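Side-chain contacts in adenosine deaminase (Burkholderia ambifaria, PDB 4GXW), which binds a zinc ion and, as a member of the adenosine and AMP deaminase family, probably removes the amino group of adenine or a related purine by hydrolysis: residues P156-E161 against K201-A206; T229-L234 against A256-V261; G4-V9 against A313-F318. All coordinates share one frame; numbering follows the deposited sequence. Where two conformers were deposited one is given.

Interaction 1. Residues P156-E161 against K201-A206; sequences PSIDRE and KAYRDA
Ile158 meets Tyr203 and Ala202 through a single methyl, CD1, at the far end of its longer branch. CG1 stands anti to the carbonyl carbon (chi1 -64°) and the branch runs on extended through chi2 at 160°, which carries CD1 away from the strand and out to the helix. There it comes to 3.6 Å from CE1 of Tyr203 and touches the CD1 side of the ring more distantly. The methyl approaches the ring obliquely, and the two side chains run at an angle to one another. Beside the ring, CB of Ala202 lies 4.0 Å from the CD1 methyl of Ile158, so helix 200-208 offers it one short and one long neighbour in succession.

A beta-branched isoleucine is at ease in a strand, and its long branch spans the gap to a helix whose nearest CA, that of Ala202, is 8.7 Å from its own. Alanine keeps the helix surface low where helix 164-176 also packs, through Ala167 against both Ile158 and Ala202. The tyrosine puts an apolar ring against Ile158 and Ile187, while its buried hydroxyl is satisfied by the backbone oxygen of Thr214 in strand 212-217. The contact is purely apolar and no hydrogen bond crosses it. Parallel strands inside, helices outside, and aliphatic side chains filling the layer between them are the hallmark of the TIM barrel on which this zinc-dependent deaminase family is built.

Interaction 2. Residues T229-L234 against A256-V261; sequences TAVDLL and AERGIV
Arg258 reaches across to Asp232 and Val231 from the last turn of helix 249-258. Its CB points toward helix 224-232, and CG, anti to the carbonyl carbon (chi1 -76°), starts a chain that bends at chi3 (61°). CB through NE carry the group across to the other helix; the first touch comes at CZ, 3.9 Å from CG1 of Val231. From there the two terminal nitrogens divide the work. NH1 gives a nearly straight hydrogen bond to OD1 of Asp232, 2.8 Å long with an angle of 175° at the hydrogen, which is also a salt bridge. It arrives on the syn lone pair of OD1, and the oxygen lies in the guanidinium plane, so the carboxylate is met at the edge of the cation.

Both helices are outer elements of the TIM barrel, and Val231 and Ile260 each pack on Val239 of the short strand 238-239 that follows helix 224-232. Val231, buried, suits this inner side, whereas Asp232 and Arg258 are at home nearer the solvent. Just past the arginine, Gly259 ends the helix in a Schellman motif, taking the positive phi that glycine tolerates readily.

NH2, the other tip, lies 3.4 Å from CG1 of Val231, an oblique approach of methyl to cation. A water donates to OD1 of Asp232 at 2.7 Å and accepts a bond from NH2 of Arg258, so it links the oxygen to the second nitrogen, though only weakly on the arginine side. OD2 of Asp232 turns instead to a hydrogen bond with the hydroxyl of Tyr255, about one turn before Arg258 on the same helix.

Interaction 3. Residues G4-V9 against A313-F318; sequences GTPGNV and AWELMF
Pro6 lays one side of its ring over the CD2 methyl of Leu316 and meets the carboxylate of Glu315 at its rim. CB of Pro6 is 4.1 Å from CD2 of Leu316, the two side chains sliding past each other in opposite directions. At the far corner of the ring, CG of Pro6 lies 3.6 Å from OE2 of Glu315, whose extended chain crosses the proline at about a right angle; this is van der Waals contact, with no hydrogen bond. The same CD2 of Leu316 also meets CG2 of Val9, at 3.9 Å. With CG1 of Val9 anti to its carbonyl carbon (chi1 -54°), CG2 is left between the backbone N and the carbonyl carbon and faces the helix.

The irregular segment 4-9 turns back on itself, and the rigid proline and branched valine thus reach one leucine together. Gly7, with positive phi, suits the bend between them. Leucine suits the spot because one branch methyl, CD2, can touch both apolar partners.

The turn lies against one side of helix 310-319, Glu315 also touching Ile18 in the loop before helix 20-28. Away from this turn, Trp314 and Met317 of the same helix pack on helix 325-338 and strand 295-298.

In the fold
Interactions 1 and 2 belong to neighbouring parts of the barrel and follow one another along the chain. They touch where CD1 of Tyr203 lies 3.8 Å from CD1 of Leu234, yet no two of the three contacts share a helix or strand. Interaction 1 is a buried strand-to-helix contact, wholly apolar. Interaction 2, partly buried, joins two helices near the surface, and there a salt bridge and a water are added to an aliphatic contact. Interaction 3 encloses both in sequence, bringing the start of the modelled chain to a helix some 300 residues later. Its centre is about 32 Å from that of interaction 1; it is buried and mainly apolar, but joins an irregular segment to a helix.

Interaction 1. Residues P156-E161 against K201-A206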
loop_
_atom_site.group_PDB
_atom_site.type_symbol
_atom_site.label_atom_id
_atom_site.label_comp_id
_atom_site.label_asym_id
_atom_site.label_seq_id
_atom_site.Cartn_x
_atom_site.Cartn_y
_atom_site.Cartn_z
ATOM N N PRO A 156 -7.939 -2.303 -9.390
ATOM C CA PRO A 156 -8.103 -1.099 -10.209
ATOM C C PRO A 156 -8.656 0.010 -9.325
ATOM O O PRO A 156 -9.593 -0.221 -8.548
ATOM C CB PRO A 156 -9.100 -1.543 -11.283
ATOM C CG PRO A 156 -8.898 -3.038 -11.373
ATOM C CD PRO A 156 -8.644 -3.469 -9.952
ATOM N N SER A 157 -8.086 1.204 -9.437
ATOM C CA SER A 157 -8.385 2.263 -8.486
ATOM C C SER A 157 -8.821 3.544 -9.167
ATOM O O SER A 157 -8.233 3.980 -10.163
ATOM C CB SER A 157 -7.179 2.527 -7.588
ATOM O OG SER A 157 -6.890 1.376 -6.807
ATOM N N ILE A 158 -9.861 4.141 -8.603
ATOM C CA ILE A 158 -10.403 5.389 -9.101
ATOM C C ILE A 158 -9.406 6.526 -8.913
ATOM O O ILE A 158 -8.781 6.637 -7.853
ATOM C CB ILE A 158 -11.700 5.725 -8.339
ATOM C CG1 ILE A 158 -12.765 4.654 -8.616
ATOM C CG2 ILE A 158 -12.178 7.135 -8.662
ATOM C CD1 ILE A 158 -13.871 4.632 -7.580
ATOM N N ASP A 159 -9.206 7.325 -9.961
ATOM C CA ASP A 159 -8.427 8.556 -9.892
ATOM C C ASP A 159 -9.419 9.634 -9.464
ATOM O O ASP A 159 -10.203 10.128 -10.277
ATOM C CB ASP A 159 -7.843 8.842 -11.283
ATOM C CG ASP A 159 -7.055 10.128 -11.356
ATOM O OD1 ASP A 159 -7.092 10.943 -10.409
ATOM O OD2 ASP A 159 -6.397 10.316 -12.406
ATOM N N ARG A 160 -9.409 9.990 -8.186
ATOM C CA ARG A 160 -10.455 10.868 -7.665
ATOM C C ARG A 160 -10.354 12.309 -8.162
ATOM O O ARG A 160 -11.254 13.111 -7.922
ATOM C CB ARG A 160 -10.500 10.823 -6.136
ATOM C CG ARG A 160 -9.391 11.614 -5.449
ATOM C CD ARG A 160 -9.191 11.155 -3.998
ATOM N NE ARG A 160 -10.429 11.252 -3.223
ATOM C CZ ARG A 160 -10.745 10.486 -2.177
ATOM N NH1 ARG A 160 -9.898 9.564 -1.729
ATOM N NH2 ARG A 160 -11.924 10.654 -1.577
ATOM N N GLU A 161 -9.269 12.641 -8.855
ATOM C CA GLU A 161 -9.131 13.974 -9.436
ATOM C C GLU A 161 -9.901 14.116 -10.740
ATOM O O GLU A 161 -10.078 15.227 -11.239
ATOM C CB GLU A 161 -7.655 14.328 -9.625
ATOM C CG GLU A 161 -6.895 14.388 -8.299
ATOM C CD GLU A 161 -5.423 14.680 -8.467
ATOM O OE1 GLU A 161 -5.048 15.339 -9.464
ATOM O OE2 GLU A 161 -4.630 14.236 -7.611
ATOM N N LYS A 201 -21.621 6.239 -7.090
ATOM C CA LYS A 201 -22.126 5.373 -8.149
ATOM C C LYS A 201 -21.180 4.219 -8.478
ATOM O O LYS A 201 -21.612 3.067 -8.632
ATOM C CB LYS A 201 -22.443 6.196 -9.397
ATOM C CG LYS A 201 -23.273 5.466 -10.428
ATOM C CD LYS A 201 -23.718 6.418 -11.531
ATOM C CE LYS A 201 -24.383 5.674 -12.654
ATOM N NZ LYS A 201 -24.693 6.638 -13.728
ATOM N N ALA A 202 -19.890 4.522 -8.565
ATOM C CA ALA A 202 -18.911 3.498 -8.879
ATOM C C ALA A 202 -18.853 2.445 -7.784
ATOM O O ALA A 202 -18.716 1.252 -8.072
ATOM C CB ALA A 202 -17.544 4.125 -9.089
ATOM N N TYR A 203 -18.957 2.881 -6.530
ATOM C CA TYR A 203 -18.948 1.937 -5.409
ATOM C C TYR A 203 -20.191 1.055 -5.409
ATOM O O TYR A 203 -20.084 -0.162 -5.222
ATOM C CB TYR A 203 -18.713 2.654 -4.060
ATOM C CG TYR A 203 -17.238 2.925 -3.846
ATOM C CD1 TYR A 203 -16.606 3.996 -4.471
ATOM C CD2 TYR A 203 -16.469 2.080 -3.065
ATOM C CE1 TYR A 203 -15.242 4.214 -4.308
ATOM C CE2 TYR A 203 -15.112 2.292 -2.902
ATOM C CZ TYR A 203 -14.510 3.355 -3.527
ATOM O OH TYR A 203 -13.154 3.545 -3.365
ATOM N N ARG A 204 -21.357 1.655 -5.654
ATOM C CA ARG A 204 -22.586 0.879 -5.801
ATOM C C ARG A 204 -22.439 -0.171 -6.894
ATOM O O ARG A 204 -22.772 -1.346 -6.705
ATOM C CB ARG A 204 -23.763 1.787 -6.163
ATOM C CG ARG A 204 -25.060 1.027 -6.457
ATOM C CD ARG A 204 -26.024 1.876 -7.258
ATOM N NE ARG A 204 -25.557 2.074 -8.629
ATOM C CZ ARG A 204 -26.221 2.761 -9.553
ATOM N NH1 ARG A 204 -27.382 3.335 -9.253
ATOM N NH2 ARG A 204 -25.719 2.883 -10.775
ATOM N N ASP A 205 -21.924 0.251 -8.041
ATOM C CA ASP A 205 -21.783 -0.652 -9.173
ATOM C C ASP A 205 -20.779 -1.764 -8.874
ATOM O O ASP A 205 -21.011 -2.913 -9.248
ATOM C CB ASP A 205 -21.344 0.112 -10.431
ATOM C CG ASP A 205 -22.436 0.983 -11.015
ATOM O OD1 ASP A 205 -23.579 0.981 -10.512
ATOM O OD2 ASP A 205 -22.141 1.663 -12.018
ATOM N N ALA A 206 -19.670 -1.441 -8.213
ATOM C CA ALA A 206 -18.655 -2.456 -7.924
ATOM C C ALA A 206 -19.215 -3.537 -7.016
ATOM O O ALA A 206 -19.034 -4.732 -7.277
ATOM C CB ALA A 206 -17.423 -1.819 -7.303
#

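Interaction 2. Residues T229-L234 against A256-V261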
loop_
_atom_site.group_PDB
_atom_site.type_symbol
_atom_site.label_atom_id
_atom_site.label_comp_id
_atom_site.label_asym_id
_atom_site.label_seq_id
_atom_site.Cartn_x
_atom_site.Cartn_y
_atom_site.Cartn_z
ATOM N N THR A 229 -17.854 8.237 5.839
ATOM C CA THR A 229 -18.520 8.088 4.549
ATOM C C THR A 229 -18.041 6.827 3.812
ATOM O O THR A 229 -18.856 6.069 3.275
ATOM C CB THR A 229 -18.309 9.337 3.685
ATOM O OG1 THR A 229 -18.914 10.454 4.348
ATOM C CG2 THR A 229 -18.958 9.164 2.320
ATOM N N ALA A 230 -16.732 6.577 3.799
ATOM C CA ALA A 230 -16.224 5.372 3.147
ATOM C C ALA A 230 -16.817 4.109 3.756
ATOM O O ALA A 230 -17.271 3.203 3.037
ATOM C CB ALA A 230 -14.711 5.327 3.210
ATOM N N VAL A 231 -16.822 4.045 5.085
ATOM C CA VAL A 231 -17.282 2.846 5.766
ATOM C C VAL A 231 -18.800 2.684 5.732
ATOM O O VAL A 231 -19.301 1.585 5.489
ATOM C CB VAL A 231 -16.758 2.812 7.216
ATOM C CG1 VAL A 231 -17.332 1.625 7.968
ATOM C CG2 VAL A 231 -15.229 2.778 7.218
ATOM N N ASP A 232 -19.528 3.771 5.966
ATOM C CA ASP A 232 -20.974 3.672 6.161
ATOM C C ASP A 232 -21.853 4.103 4.991
ATOM O O ASP A 232 -23.048 3.817 4.995
ATOM C CB ASP A 232 -21.396 4.413 7.438
ATOM C CG ASP A 232 -20.893 3.730 8.690
ATOM O OD1 ASP A 232 -20.815 2.481 8.684
ATOM O OD2 ASP A 232 -20.582 4.436 9.677
ATOM N N LEU A 233 -21.281 4.781 4.001
ATOM C CA LEU A 233 -22.006 5.056 2.763
ATOM C C LEU A 233 -21.504 4.138 1.651
ATOM O O LEU A 233 -22.287 3.420 1.023
ATOM C CB LEU A 233 -21.862 6.521 2.326
ATOM C CG LEU A 233 -22.632 6.803 1.023
ATOM C CD1 LEU A 233 -24.143 6.729 1.228
ATOM C CD2 LEU A 233 -22.213 8.134 0.415
ATOM N N LEU A 234 -20.199 4.150 1.405
ATOM C CA LEU A 234 -19.637 3.336 0.331
ATOM C C LEU A 234 -19.598 1.857 0.712
ATOM O O LEU A 234 -19.518 0.992 -0.163
ATOM C CB LEU A 234 -18.238 3.820 -0.060
ATOM C CG LEU A 234 -18.130 5.280 -0.497
ATOM C CD1 LEU A 234 -16.716 5.538 -0.981
ATOM C CD2 LEU A 234 -19.151 5.637 -1.582
ATOM N N ALA A 256 -13.785 -0.336 15.700
ATOM C CA ALA A 256 -13.069 -1.370 16.451
ATOM C C ALA A 256 -13.958 -2.603 16.643
ATOM O O ALA A 256 -13.533 -3.728 16.394
ATOM C CB ALA A 256 -12.603 -0.834 17.796
ATOM N N GLU A 257 -15.196 -2.386 17.074
ATOM C CA GLU A 257 -16.127 -3.494 17.273
ATOM C C GLU A 257 -16.407 -4.258 15.974
ATOM O O GLU A 257 -16.566 -5.480 15.983
ATOM C CB GLU A 257 -17.432 -2.978 17.884
ATOM C CG GLU A 257 -18.459 -4.059 18.127
ATOM C CD GLU A 257 -19.675 -3.532 18.845
ATOM O OE1 GLU A 257 -20.226 -2.495 18.414
ATOM O OE2 GLU A 257 -20.081 -4.145 19.850
ATOM N N ARG A 258 -16.459 -3.541 14.858
ATOM C CA ARG A 258 -16.739 -4.170 13.569
ATOM C C ARG A 258 -15.502 -4.837 12.959
ATOM O O ARG A 258 -15.615 -5.567 11.970
ATOM C CB ARG A 258 -17.366 -3.157 12.600
ATOM C CG ARG A 258 -18.843 -2.889 12.913
ATOM C CD ARG A 258 -19.385 -1.621 12.266
ATOM N NE ARG A 258 -19.313 -1.671 10.810
ATOM C CZ ARG A 258 -19.670 -0.672 10.006
ATOM N NH1 ARG A 258 -20.143 0.456 10.514
ATOM N NH2 ARG A 258 -19.561 -0.807 8.693
ATOM N N GLY A 259 -14.333 -4.583 13.542
ATOM C CA GLY A 259 -13.109 -5.217 13.078
ATOM C C GLY A 259 -12.596 -4.731 11.729
ATOM O O GLY A 259 -11.911 -5.470 11.021
ATOM N N ILE A 260 -12.929 -3.494 11.376
ATOM C CA ILE A 260 -12.480 -2.902 10.117
ATOM C C ILE A 260 -10.956 -2.772 10.111
ATOM O O ILE A 260 -10.382 -2.206 11.037
ATOM C CB ILE A 260 -13.085 -1.485 9.917
ATOM C CG1 ILE A 260 -14.615 -1.518 9.993
ATOM C CG2 ILE A 260 -12.593 -0.855 8.610
ATOM C CD1 ILE A 260 -15.249 -2.519 9.074
ATOM N N VAL A 261 -10.305 -3.288 9.070
ATOM C CA VAL A 261 -8.851 -3.174 8.961
ATOM C C VAL A 261 -8.440 -1.875 8.254
ATOM O O VAL A 261 -9.015 -1.503 7.224
ATOM C CB VAL A 261 -8.214 -4.399 8.244
ATOM C CG1 VAL A 261 -6.719 -4.202 8.064
ATOM C CG2 VAL A 261 -8.492 -5.688 9.026
HETATM O O HOH W 1 -22.350 0.512 7.707
#

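Interaction 3. Residues G4-V9 against A313-F318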
loop_
_atom_site.group_PDB
_atom_site.type_symbol
_atom_site.label_atom_id
_atom_site.label_comp_id
_atom_site.label_asym_id
_atom_site.label_seq_id
_atom_site.Cartn_x
_atom_site.Cartn_y
_atom_site.Cartn_z
ATOM N N GLY A 4 21.928 5.437 8.087
ATOM C CA GLY A 4 20.715 6.193 7.828
ATOM C C GLY A 4 19.495 5.543 8.456
ATOM O O GLY A 4 19.620 4.633 9.273
ATOM N N THR A 5 18.312 6.014 8.077
ATOM C CA THR A 5 17.066 5.424 8.544
ATOM C C THR A 5 16.278 4.963 7.335
ATOM O O THR A 5 16.407 5.552 6.262
ATOM C CB THR A 5 16.213 6.438 9.326
ATOM O OG1 THR A 5 15.953 7.580 8.500
ATOM C CG2 THR A 5 16.923 6.874 10.590
ATOM N N PRO A 6 15.454 3.916 7.498
ATOM C CA PRO A 6 14.595 3.515 6.382
ATOM C C PRO A 6 13.721 4.683 5.930
ATOM O O PRO A 6 13.213 5.441 6.767
ATOM C CB PRO A 6 13.727 2.405 6.986
ATOM C CG PRO A 6 14.546 1.861 8.118
ATOM C CD PRO A 6 15.275 3.052 8.678
ATOM N N GLY A 7 13.598 4.854 4.618
ATOM C CA GLY A 7 12.761 5.898 4.049
ATOM C C GLY A 7 13.250 7.309 4.326
ATOM O O GLY A 7 12.518 8.274 4.112
ATOM N N ASN A 8 14.488 7.430 4.800
ATOM C CA ASN A 8 15.045 8.726 5.186
ATOM C C ASN A 8 14.147 9.502 6.147
ATOM O O ASN A 8 14.096 10.734 6.107
ATOM C CB ASN A 8 15.374 9.581 3.955
ATOM C CG ASN A 8 16.391 8.921 3.042
ATOM O OD1 ASN A 8 17.202 8.107 3.481
ATOM N ND2 ASN A 8 16.353 9.276 1.763
ATOM N N VAL A 9 13.433 8.775 7.003
ATOM C CA VAL A 9 12.599 9.392 8.025
ATOM C C VAL A 9 13.502 9.928 9.142
ATOM O O VAL A 9 14.685 9.568 9.210
ATOM C CB VAL A 9 11.568 8.386 8.584
ATOM C CG1 VAL A 9 10.749 7.768 7.451
ATOM C CG2 VAL A 9 12.256 7.292 9.403
ATOM N N ALA A 313 9.364 -1.255 6.375
ATOM C CA ALA A 313 8.101 -0.727 6.870
ATOM C C ALA A 313 7.733 -1.346 8.215
ATOM O O ALA A 313 7.324 -0.645 9.140
ATOM C CB ALA A 313 6.989 -0.927 5.836
ATOM N N TRP A 314 7.920 -2.659 8.326
ATOM C CA TRP A 314 7.718 -3.361 9.583
ATOM C C TRP A 314 8.707 -2.889 10.665
ATOM O O TRP A 314 8.321 -2.642 11.811
ATOM C CB TRP A 314 7.765 -4.887 9.347
ATOM C CG TRP A 314 6.493 -5.340 8.726
ATOM C CD1 TRP A 314 6.151 -5.267 7.409
ATOM C CD2 TRP A 314 5.343 -5.857 9.413
ATOM N NE1 TRP A 314 4.867 -5.731 7.226
ATOM C CE2 TRP A 314 4.350 -6.093 8.440
ATOM C CE3 TRP A 314 5.064 -6.153 10.750
ATOM C CZ2 TRP A 314 3.093 -6.611 8.769
ATOM C CZ3 TRP A 314 3.821 -6.664 11.072
ATOM C CH2 TRP A 314 2.851 -6.887 10.087
ATOM N N GLU A 315 9.972 -2.728 10.286
ATOM C CA GLU A 315 10.992 -2.224 11.206
ATOM C C GLU A 315 10.586 -0.881 11.834
ATOM O O GLU A 315 10.696 -0.703 13.048
ATOM C CB GLU A 315 12.329 -2.075 10.478
ATOM C CG GLU A 315 13.395 -1.372 11.307
ATOM C CD GLU A 315 14.706 -1.206 10.567
ATOM O OE1 GLU A 315 14.998 -2.037 9.678
ATOM O OE2 GLU A 315 15.453 -0.240 10.867
ATOM N N LEU A 316 10.094 0.048 11.009
ATOM C CA LEU A 316 9.718 1.373 11.501
ATOM C C LEU A 316 8.655 1.330 12.596
ATOM O O LEU A 316 8.682 2.136 13.526
ATOM C CB LEU A 316 9.240 2.266 10.351
ATOM C CG LEU A 316 10.319 2.750 9.383
ATOM C CD1 LEU A 316 9.690 3.532 8.236
ATOM C CD2 LEU A 316 11.369 3.590 10.102
ATOM N N MET A 317 7.714 0.399 12.485
ATOM C CA MET A 317 6.685 0.263 13.516
ATOM C C MET A 317 7.305 -0.009 14.890
ATOM O O MET A 317 6.852 0.517 15.911
ATOM C CB MET A 317 5.708 -0.855 13.151
ATOM C CG MET A 317 5.056 -0.684 11.797
ATOM S SD MET A 317 4.023 0.790 11.642
ATOM C CE MET A 317 2.539 0.260 12.477
ATOM N N PHE A 318 8.356 -0.823 14.891
ATOM C CA PHE A 318 9.100 -1.190 16.090
ATOM C C PHE A 318 10.110 -0.111 16.503
ATOM O O PHE A 318 10.214 0.230 17.681
ATOM C CB PHE A 318 9.803 -2.529 15.831
ATOM C CG PHE A 318 10.618 -3.046 16.990
ATOM C CD1 PHE A 318 10.043 -3.872 17.945
ATOM C CD2 PHE A 318 11.967 -2.738 17.102
ATOM C CE1 PHE A 318 10.795 -4.361 19.004
ATOM C CE2 PHE A 318 12.723 -3.226 18.156
ATOM C CZ PHE A 318 12.132 -4.034 19.108
#